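Local structure of polymeric immunoglobulin receptor (Mus musculus, 4NOF) at residues A[15-27]-A[73-85]. The protein probably binds polymeric immunoglobulins and carries them across epithelia, this being its second V-type immunoglobulin-like domain. Numbering follows the deposited sequence.
With NAG (2-acetamido-2-deoxy-beta-D-glucopyranose), chain C.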
ATOM      1  N   LYS A  15      -4.822 -10.373  -8.225  1.00 19.61           N
ATOM      2  CA  LYS A  15      -4.871 -11.532  -7.354  1.00 20.69           C
ATOM      3  C   LYS A  15      -6.286 -12.106  -7.264  1.00 21.38           C
ATOM      4  O   LYS A  15      -7.273 -11.390  -7.347  1.00 20.82           O
ATOM      5  CB  LYS A  15      -4.416 -11.167  -5.955  1.00 22.84           C
ATOM      6  CG  LYS A  15      -2.956 -10.760  -5.827  1.00 24.44           C
ATOM      7  CD  LYS A  15      -1.978 -11.905  -6.066  1.00 28.31           C
ATOM      8  CE  LYS A  15      -0.560 -11.378  -6.180  1.00 32.89           C
ATOM      9  NZ  LYS A  15       0.432 -12.470  -6.388  1.00 36.17           N
ATOM     10  N   ASP A  16      -6.371 -13.412  -7.084  1.00 23.81           N
ATOM     11  CA  ASP A  16      -7.658 -14.047  -6.776  1.00 24.24           C
ATOM     12  C   ASP A  16      -8.118 -13.779  -5.345  1.00 22.48           C
ATOM     13  O   ASP A  16      -7.320 -13.636  -4.429  1.00 22.64           O
ATOM     14  CB  ASP A  16      -7.524 -15.562  -6.947  1.00 25.44           C
ATOM     15  CG  ASP A  16      -7.530 -15.998  -8.385  1.00 31.31           C
ATOM     16  OD1 ASP A  16      -7.732 -15.159  -9.307  1.00 29.71           O
ATOM     17  OD2 ASP A  16      -7.362 -17.232  -8.578  1.00 33.87           O
ATOM     18  N   ILE A  17      -9.421 -13.716  -5.160  1.00 23.02           N
ATOM     19  CA  ILE A  17     -10.005 -13.561  -3.851  1.00 23.85           C
ATOM     20  C   ILE A  17      -9.454 -14.629  -2.896  1.00 24.69           C
ATOM     21  O   ILE A  17      -9.228 -15.772  -3.290  1.00 23.85           O
ATOM     22  CB  ILE A  17     -11.553 -13.591  -3.927  1.00 28.75           C
ATOM     23  CG1 ILE A  17     -12.170 -13.187  -2.592  1.00 34.47           C
ATOM     24  CG2 ILE A  17     -12.073 -14.942  -4.373  1.00 27.42           C
ATOM     25  CD1 ILE A  17     -13.608 -12.759  -2.742  1.00 38.47           C
ATOM     26  N   GLY A  18      -9.220 -14.212  -1.646  1.00 23.86           N
ATOM     27  CA  GLY A  18      -8.580 -15.037  -0.616  1.00 25.17           C
ATOM     28  C   GLY A  18      -7.082 -15.250  -0.633  1.00 23.96           C
ATOM     29  O   GLY A  18      -6.552 -15.862   0.297  1.00 27.40           O
ATOM     30  N   ARG A  19      -6.389 -14.799  -1.678  1.00 23.48           N
ATOM     31  CA  ARG A  19      -4.941 -14.904  -1.765  1.00 24.03           C
ATOM     32  C   ARG A  19      -4.284 -13.693  -1.020  1.00 21.83           C
ATOM     33  O   ARG A  19      -4.968 -12.939  -0.330  1.00 22.22           O
ATOM     34  CB  ARG A  19      -4.516 -14.971  -3.228  1.00 25.93           C
ATOM     35  CG  ARG A  19      -5.145 -16.155  -4.002  1.00 31.76           C
ATOM     36  CD  ARG A  19      -4.899 -17.487  -3.305  1.00 37.34           C
ATOM     37  NE  ARG A  19      -5.298 -18.665  -4.099  1.00 46.37           N
ATOM     38  CZ  ARG A  19      -6.437 -19.349  -3.950  1.00 53.24           C
ATOM     39  NH1 ARG A  19      -7.365 -18.975  -3.059  1.00 57.59           N
ATOM     40  NH2 ARG A  19      -6.665 -20.417  -4.713  1.00 55.42           N
ATOM     41  N   ASN A  20      -2.964 -13.611  -1.082  1.00 23.51           N
ATOM     42  CA  ASN A  20      -2.222 -12.496  -0.470  1.00 23.42           C
ATOM     43  C   ASN A  20      -1.451 -11.738  -1.514  1.00 22.91           C
ATOM     44  O   ASN A  20      -1.152 -12.259  -2.582  1.00 23.73           O
ATOM     45  CB  ASN A  20      -1.303 -12.970   0.663  1.00 26.04           C
ATOM     46  CG  ASN A  20      -0.006 -13.590   0.166  1.00 29.48           C
ATOM     47  OD1 ASN A  20       0.978 -12.896  -0.144  1.00 30.66           O
ATOM     48  ND2 ASN A  20      -0.004 -14.923   0.087  1.00 37.34           N
ATOM     49  N   VAL A  21      -1.160 -10.475  -1.227  1.00 18.12           N
ATOM     50  CA  VAL A  21      -0.352  -9.653  -2.096  1.00 19.09           C
ATOM     51  C   VAL A  21       0.704  -8.963  -1.266  1.00 20.08           C
ATOM     52  O   VAL A  21       0.427  -8.531  -0.142  1.00 20.52           O
ATOM     53  CB  VAL A  21      -1.191  -8.609  -2.881  1.00 19.05           C
ATOM     54  CG1 VAL A  21      -1.919  -7.616  -1.968  1.00 18.45           C
ATOM     55  CG2 VAL A  21      -0.327  -7.874  -3.871  1.00 20.19           C
ATOM     56  N   THR A  22       1.900  -8.861  -1.824  1.00 19.43           N
ATOM     57  CA  THR A  22       2.954  -8.052  -1.242  1.00 20.10           C
ATOM     58  C   THR A  22       3.159  -6.829  -2.106  1.00 19.81           C
ATOM     59  O   THR A  22       3.648  -6.913  -3.232  1.00 20.16           O
ATOM     60  CB  THR A  22       4.281  -8.820  -1.099  1.00 23.27           C
ATOM     61  OG1 THR A  22       4.063  -9.942  -0.239  1.00 23.39           O
ATOM     62  CG2 THR A  22       5.355  -7.893  -0.493  1.00 24.43           C
ATOM     63  N   ILE A  23       2.772  -5.668  -1.577  1.00 17.70           N
ATOM     64  CA  ILE A  23       2.893  -4.375  -2.269  1.00 18.30           C
ATOM     65  C   ILE A  23       4.276  -3.781  -1.979  1.00 17.70           C
ATOM     66  O   ILE A  23       4.673  -3.699  -0.833  1.00 17.54           O
ATOM     67  CB  ILE A  23       1.799  -3.393  -1.778  1.00 18.42           C
ATOM     68  CG1 ILE A  23       0.406  -3.932  -2.099  1.00 19.46           C
ATOM     69  CG2 ILE A  23       2.001  -1.994  -2.372  1.00 19.14           C
ATOM     70  CD1 ILE A  23      -0.720  -3.171  -1.433  1.00 21.23           C
ATOM     71  N   GLU A  24       4.984  -3.384  -3.025  1.00 17.61           N
ATOM     72  CA  GLU A  24       6.288  -2.760  -2.945  1.00 20.00           C
ATOM     73  C   GLU A  24       6.170  -1.240  -2.969  1.00 20.28           C
ATOM     74  O   GLU A  24       5.579  -0.651  -3.908  1.00 20.73           O
ATOM     75  CB  GLU A  24       7.150  -3.209  -4.122  1.00 26.74           C
ATOM     76  CG  GLU A  24       8.589  -2.727  -4.012  1.00 31.23           C
ATOM     77  CD  GLU A  24       9.508  -3.394  -5.032  1.00 38.37           C
ATOM     78  OE1 GLU A  24       9.573  -4.645  -5.038  1.00 45.00           O
ATOM     79  OE2 GLU A  24      10.164  -2.665  -5.803  1.00 41.86           O
ATOM     80  N   CYS A  25       6.758  -0.590  -1.975  1.00 17.92           N
ATOM     81  CA  CYS A  25       6.692   0.863  -1.818  1.00 19.28           C
ATOM     82  C   CYS A  25       8.111   1.443  -1.827  1.00 18.48           C
ATOM     83  O   CYS A  25       8.766   1.506  -0.776  1.00 18.39           O
ATOM     84  CB  CYS A  25       6.019   1.210  -0.491  1.00 19.10           C
ATOM     85  SG  CYS A  25       4.280   0.684  -0.419  1.00 20.71           S
ATOM     86  N   PRO A  26       8.588   1.864  -3.000  1.00 19.32           N
ATOM     87  CA  PRO A  26       9.909   2.494  -3.091  1.00 20.94           C
ATOM     88  C   PRO A  26       9.955   3.905  -2.546  1.00 20.90           C
ATOM     89  O   PRO A  26       8.966   4.620  -2.580  1.00 20.90           O
ATOM     90  CB  PRO A  26      10.216   2.526  -4.608  1.00 22.50           C
ATOM     91  CG  PRO A  26       8.998   2.045  -5.309  1.00 24.50           C
ATOM     92  CD  PRO A  26       7.906   1.775  -4.305  1.00 21.91           C
ATOM     93  N   PHE A  27      11.116   4.307  -2.034  1.00 20.34           N
ATOM     94  CA  PHE A  27      11.324   5.671  -1.605  1.00 19.80           C
ATOM     95  C   PHE A  27      12.808   6.034  -1.715  1.00 22.97           C
ATOM     96  O   PHE A  27      13.646   5.165  -1.971  1.00 23.41           O
ATOM     97  CB  PHE A  27      10.806   5.897  -0.182  1.00 20.62           C
ATOM     98  CG  PHE A  27      11.461   5.042   0.859  1.00 20.26           C
ATOM     99  CD1 PHE A  27      10.985   3.756   1.146  1.00 19.29           C
ATOM    100  CD2 PHE A  27      12.580   5.483   1.527  1.00 21.20           C
ATOM    101  CE1 PHE A  27      11.619   2.948   2.098  1.00 20.80           C
ATOM    102  CE2 PHE A  27      13.201   4.699   2.498  1.00 21.88           C
ATOM    103  CZ  PHE A  27      12.734   3.431   2.783  1.00 20.83           C
ATOM    104  N   LEU A  73      17.689  -0.241   2.046  1.00 30.04           N
ATOM    105  CA  LEU A  73      17.220   0.933   2.753  1.00 30.07           C
ATOM    106  C   LEU A  73      16.206   1.798   1.979  1.00 26.53           C
ATOM    107  O   LEU A  73      15.838   2.861   2.478  1.00 30.71           O
ATOM    108  CB  LEU A  73      18.409   1.815   3.169  1.00 33.11           C
ATOM    109  CG  LEU A  73      19.577   1.085   3.847  1.00 35.36           C
ATOM    110  CD1 LEU A  73      20.664   2.085   4.251  1.00 36.56           C
ATOM    111  CD2 LEU A  73      19.082   0.286   5.048  1.00 34.85           C
ATOM    112  N   THR A  74      15.817   1.373   0.773  1.00 25.79           N
ATOM    113  CA  THR A  74      15.051   2.228  -0.149  1.00 28.74           C
ATOM    114  C   THR A  74      13.689   1.670  -0.570  1.00 26.05           C
ATOM    115  O   THR A  74      13.115   2.122  -1.536  1.00 23.99           O
ATOM    116  CB  THR A  74      15.830   2.506  -1.455  1.00 31.35           C
ATOM    117  OG1 THR A  74      16.024   1.286  -2.172  1.00 33.70           O
ATOM    118  CG2 THR A  74      17.152   3.158  -1.165  1.00 37.20           C
ATOM    119  N   VAL A  75      13.175   0.681   0.161  1.00 22.83           N
ATOM    120  CA  VAL A  75      11.885   0.095  -0.176  1.00 21.13           C
ATOM    121  C   VAL A  75      11.276  -0.472   1.092  1.00 18.72           C
ATOM    122  O   VAL A  75      11.984  -1.043   1.914  1.00 18.53           O
ATOM    123  CB  VAL A  75      11.978  -1.014  -1.262  1.00 25.52           C
ATOM    124  CG1 VAL A  75      12.756  -2.204  -0.761  1.00 26.80           C
ATOM    125  CG2 VAL A  75      10.602  -1.442  -1.703  1.00 24.99           C
ATOM    126  N   PHE A  76       9.964  -0.288   1.257  1.00 17.09           N
ATOM    127  CA  PHE A  76       9.216  -1.031   2.254  1.00 15.71           C
ATOM    128  C   PHE A  76       8.103  -1.800   1.595  1.00 15.60           C
ATOM    129  O   PHE A  76       7.799  -1.619   0.397  1.00 17.14           O
ATOM    130  CB  PHE A  76       8.719  -0.187   3.434  1.00 15.11           C
ATOM    131  CG  PHE A  76       7.619   0.787   3.101  1.00 15.29           C
ATOM    132  CD1 PHE A  76       7.919   2.058   2.621  1.00 16.06           C
ATOM    133  CD2 PHE A  76       6.263   0.460   3.348  1.00 14.89           C
ATOM    134  CE1 PHE A  76       6.891   2.970   2.346  1.00 15.63           C
ATOM    135  CE2 PHE A  76       5.243   1.386   3.081  1.00 15.53           C
ATOM    136  CZ  PHE A  76       5.571   2.634   2.567  1.00 15.16           C
ATOM    137  N   TYR A  77       7.533  -2.715   2.367  1.00 14.89           N
ATOM    138  CA  TYR A  77       6.563  -3.656   1.850  1.00 14.94           C
ATOM    139  C   TYR A  77       5.356  -3.685   2.743  1.00 14.95           C
ATOM    140  O   TYR A  77       5.465  -3.529   3.952  1.00 16.63           O
ATOM    141  CB  TYR A  77       7.123  -5.057   1.736  1.00 16.70           C
ATOM    142  CG  TYR A  77       8.362  -5.163   0.891  1.00 18.74           C
ATOM    143  CD1 TYR A  77       8.270  -5.315  -0.498  1.00 20.27           C
ATOM    144  CD2 TYR A  77       9.618  -5.033   1.462  1.00 19.75           C
ATOM    145  CE1 TYR A  77       9.427  -5.406  -1.287  1.00 22.45           C
ATOM    146  CE2 TYR A  77      10.781  -5.111   0.667  1.00 22.75           C
ATOM    147  CZ  TYR A  77      10.674  -5.304  -0.686  1.00 23.05           C
ATOM    148  OH  TYR A  77      11.838  -5.378  -1.464  1.00 28.79           O
ATOM    149  N   VAL A  78       4.191  -3.859   2.120  1.00 15.09           N
ATOM    150  CA  VAL A  78       2.974  -4.182   2.855  1.00 15.85           C
ATOM    151  C   VAL A  78       2.347  -5.448   2.314  1.00 15.15           C
ATOM    152  O   VAL A  78       2.002  -5.523   1.135  1.00 16.35           O
ATOM    153  CB  VAL A  78       1.943  -3.035   2.805  1.00 15.43           C
ATOM    154  CG1 VAL A  78       0.701  -3.424   3.575  1.00 16.39           C
ATOM    155  CG2 VAL A  78       2.554  -1.758   3.377  1.00 16.57           C
ATOM    156  N   ASN A  79       2.260  -6.474   3.156  1.00 15.88           N
ATOM    157  CA  ASN A  79       1.578  -7.680   2.761  1.00 17.96           C
ATOM    158  C   ASN A  79       0.163  -7.575   3.213  1.00 18.08           C
ATOM    159  O   ASN A  79      -0.084  -7.249   4.357  1.00 18.00           O
ATOM    160  CB  ASN A  79       2.214  -8.949   3.344  1.00 19.81           C
ATOM    161  CG  ASN A  79       1.564 -10.214   2.781  1.00 22.65           C
ATOM    162  OD1 ASN A  79       0.697 -10.773   3.414  1.00 25.28           O
ATOM    163  ND2 ASN A  79       1.914 -10.591   1.562  1.00 22.94           N
ATOM    164  N   ILE A  80      -0.777  -7.837   2.313  1.00 17.10           N
ATOM    165  CA  ILE A  80      -2.169  -7.954   2.694  1.00 16.56           C
ATOM    166  C   ILE A  80      -2.651  -9.345   2.366  1.00 17.66           C
ATOM    167  O   ILE A  80      -2.580  -9.774   1.213  1.00 17.65           O
ATOM    168  CB  ILE A  80      -3.078  -6.909   1.994  1.00 17.44           C
ATOM    169  CG1 ILE A  80      -2.590  -5.482   2.252  1.00 18.53           C
ATOM    170  CG2 ILE A  80      -4.511  -7.036   2.470  1.00 17.00           C
ATOM    171  CD1 ILE A  80      -3.210  -4.478   1.343  1.00 19.53           C
ATOM    172  N   SER A  81      -3.114 -10.044   3.389  1.00 18.56           N
ATOM    173  CA  SER A  81      -3.600 -11.421   3.207  1.00 19.90           C
ATOM    174  C   SER A  81      -5.132 -11.522   3.199  1.00 19.85           C
ATOM    175  O   SER A  81      -5.837 -10.589   3.540  1.00 19.48           O
ATOM    176  CB  SER A  81      -3.026 -12.304   4.299  1.00 21.22           C
ATOM    177  OG  SER A  81      -3.463 -11.888   5.566  1.00 23.50           O
ATOM    178  N   HIS A  82      -5.632 -12.695   2.821  1.00 20.84           N
ATOM    179  CA  HIS A  82      -7.066 -12.967   2.811  1.00 21.31           C
ATOM    180  C   HIS A  82      -7.829 -11.897   2.045  1.00 19.51           C
ATOM    181  O   HIS A  82      -8.802 -11.327   2.523  1.00 19.48           O
ATOM    182  CB  HIS A  82      -7.588 -13.078   4.255  1.00 23.70           C
ATOM    183  CG  HIS A  82      -6.923 -14.169   5.038  1.00 29.62           C
ATOM    184  ND1 HIS A  82      -6.147 -13.924   6.151  1.00 33.18           N
ATOM    185  CD2 HIS A  82      -6.862 -15.505   4.825  1.00 33.06           C
ATOM    186  CE1 HIS A  82      -5.661 -15.067   6.608  1.00 33.60           C
ATOM    187  NE2 HIS A  82      -6.076 -16.041   5.820  1.00 35.09           N
ATOM    188  N   LEU A  83      -7.368 -11.620   0.833  1.00 19.80           N
ATOM    189  CA  LEU A  83      -7.964 -10.556   0.038  1.00 19.43           C
ATOM    190  C   LEU A  83      -9.456 -10.730  -0.193  1.00 22.59           C
ATOM    191  O   LEU A  83      -9.921 -11.856  -0.436  1.00 22.86           O
ATOM    192  CB  LEU A  83      -7.262 -10.451  -1.290  1.00 19.86           C
ATOM    193  CG  LEU A  83      -5.831  -9.915  -1.197  1.00 21.11           C
ATOM    194  CD1 LEU A  83      -5.076 -10.183  -2.490  1.00 21.57           C
ATOM    195  CD2 LEU A  83      -5.854  -8.433  -0.893  1.00 20.12           C
ATOM    196  N   THR A  84     -10.177  -9.617  -0.090  1.00 22.45           N
ATOM    197  CA  THR A  84     -11.608  -9.510  -0.367  1.00 25.89           C
ATOM    198  C   THR A  84     -11.873  -8.607  -1.566  1.00 24.36           C
ATOM    199  O   THR A  84     -11.022  -7.798  -1.963  1.00 22.05           O
ATOM    200  CB  THR A  84     -12.387  -8.896   0.819  1.00 28.82           C
ATOM    201  OG1 THR A  84     -12.023  -7.521   1.029  1.00 30.84           O
ATOM    202  CG2 THR A  84     -12.142  -9.694   2.092  1.00 31.97           C
ATOM    203  N   HIS A  85     -13.061  -8.707  -2.153  1.00 26.20           N
ATOM    204  CA  HIS A  85     -13.332  -7.811  -3.261  1.00 28.16           C
ATOM    205  C   HIS A  85     -13.294  -6.335  -2.834  1.00 24.46           C
ATOM    206  O   HIS A  85     -12.898  -5.462  -3.601  1.00 23.21           O
ATOM    207  CB  HIS A  85     -14.625  -8.120  -4.004  1.00 31.52           C
ATOM    208  CG  HIS A  85     -14.734  -7.355  -5.284  1.00 36.48           C
ATOM    209  ND1 HIS A  85     -15.592  -6.291  -5.449  1.00 40.21           N
ATOM    210  CD2 HIS A  85     -14.034  -7.461  -6.440  1.00 38.32           C
ATOM    211  CE1 HIS A  85     -15.442  -5.796  -6.666  1.00 41.06           C
ATOM    212  NE2 HIS A  85     -14.500  -6.486  -7.285  1.00 40.41           N
TER
HETATM  213  C1  NAG C 301       1.125 -15.712  -0.366  1.00 46.25           C
HETATM  214  C2  NAG C 301       1.163 -17.123   0.208  1.00 53.54           C
HETATM  215  C3  NAG C 301       2.374 -17.874  -0.332  1.00 55.33           C
HETATM  216  C4  NAG C 301       2.411 -17.825  -1.855  1.00 54.58           C
HETATM  217  C5  NAG C 301       2.306 -16.375  -2.327  1.00 53.09           C
HETATM  218  C6  NAG C 301       2.219 -16.259  -3.843  1.00 55.36           C
HETATM  219  C7  NAG C 301       0.101 -17.273   2.421  1.00 59.01           C
HETATM  220  C8  NAG C 301       0.271 -17.230   3.917  1.00 62.87           C
HETATM  221  N2  NAG C 301       1.187 -17.100   1.661  1.00 55.42           N
HETATM  222  O3  NAG C 301       2.315 -19.217   0.095  1.00 59.29           O
HETATM  223  O4  NAG C 301       3.617 -18.412  -2.312  1.00 54.06           O
HETATM  224  O5  NAG C 301       1.141 -15.793  -1.782  1.00 51.54           O
HETATM  225  O6  NAG C 301       2.670 -14.979  -4.227  1.00 50.80           O
HETATM  226  O7  NAG C 301      -1.016 -17.466   1.960  1.00 65.42           O
HETATM  227  O   HOH W   1      -4.346 -15.137   2.096  1.00 35.11           O
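Cys25 sets its CB squarely over one face of the Phe76 ring, 3.4 Å from the ring centroid, while SG lies obliquely above the CE2–CZ side and continues into the disulfide with Cys93. Phe27 comes from the edge: its CD1 lies near the plane of the Phe76 ring, 3.8 Å from Phe76 CD1. Further along this buried side, the CD1 methyls of Ile23 and Ile80 meet at 4.0 Å, and Leu83 CD1 packs against Lys15 CB. On the other face, with Thr22, Glu24 and Tyr77, Asn79 turns CG away from its own N (chi1 -174°), which carries the amide toward segment 15-27. There ND2 donates to Thr22 OG1 on the strand (2.9 Å). It also donates to Asn20 OD1 just before the strand (3.0 Å), both acceptors lying close to the amide plane. Asn20 ND2 carries the N-linked sugar, so the second bond probably helps fix the glycosylated side chain. A leucine at Asn79 would probably leave Thr22 OG1 and Asn20 OD1 without this shared donor and the glycan-bearing amide freer to turn. Backbone bonds pair 21-26 with 75-80 in antiparallel register, Cys25 N to Phe76 O spanning 2.8 Å. This is the B–E strand pairing of a V-set immunoglobulin sandwich, with the B-strand cysteine of the intersheet disulfide facing the core.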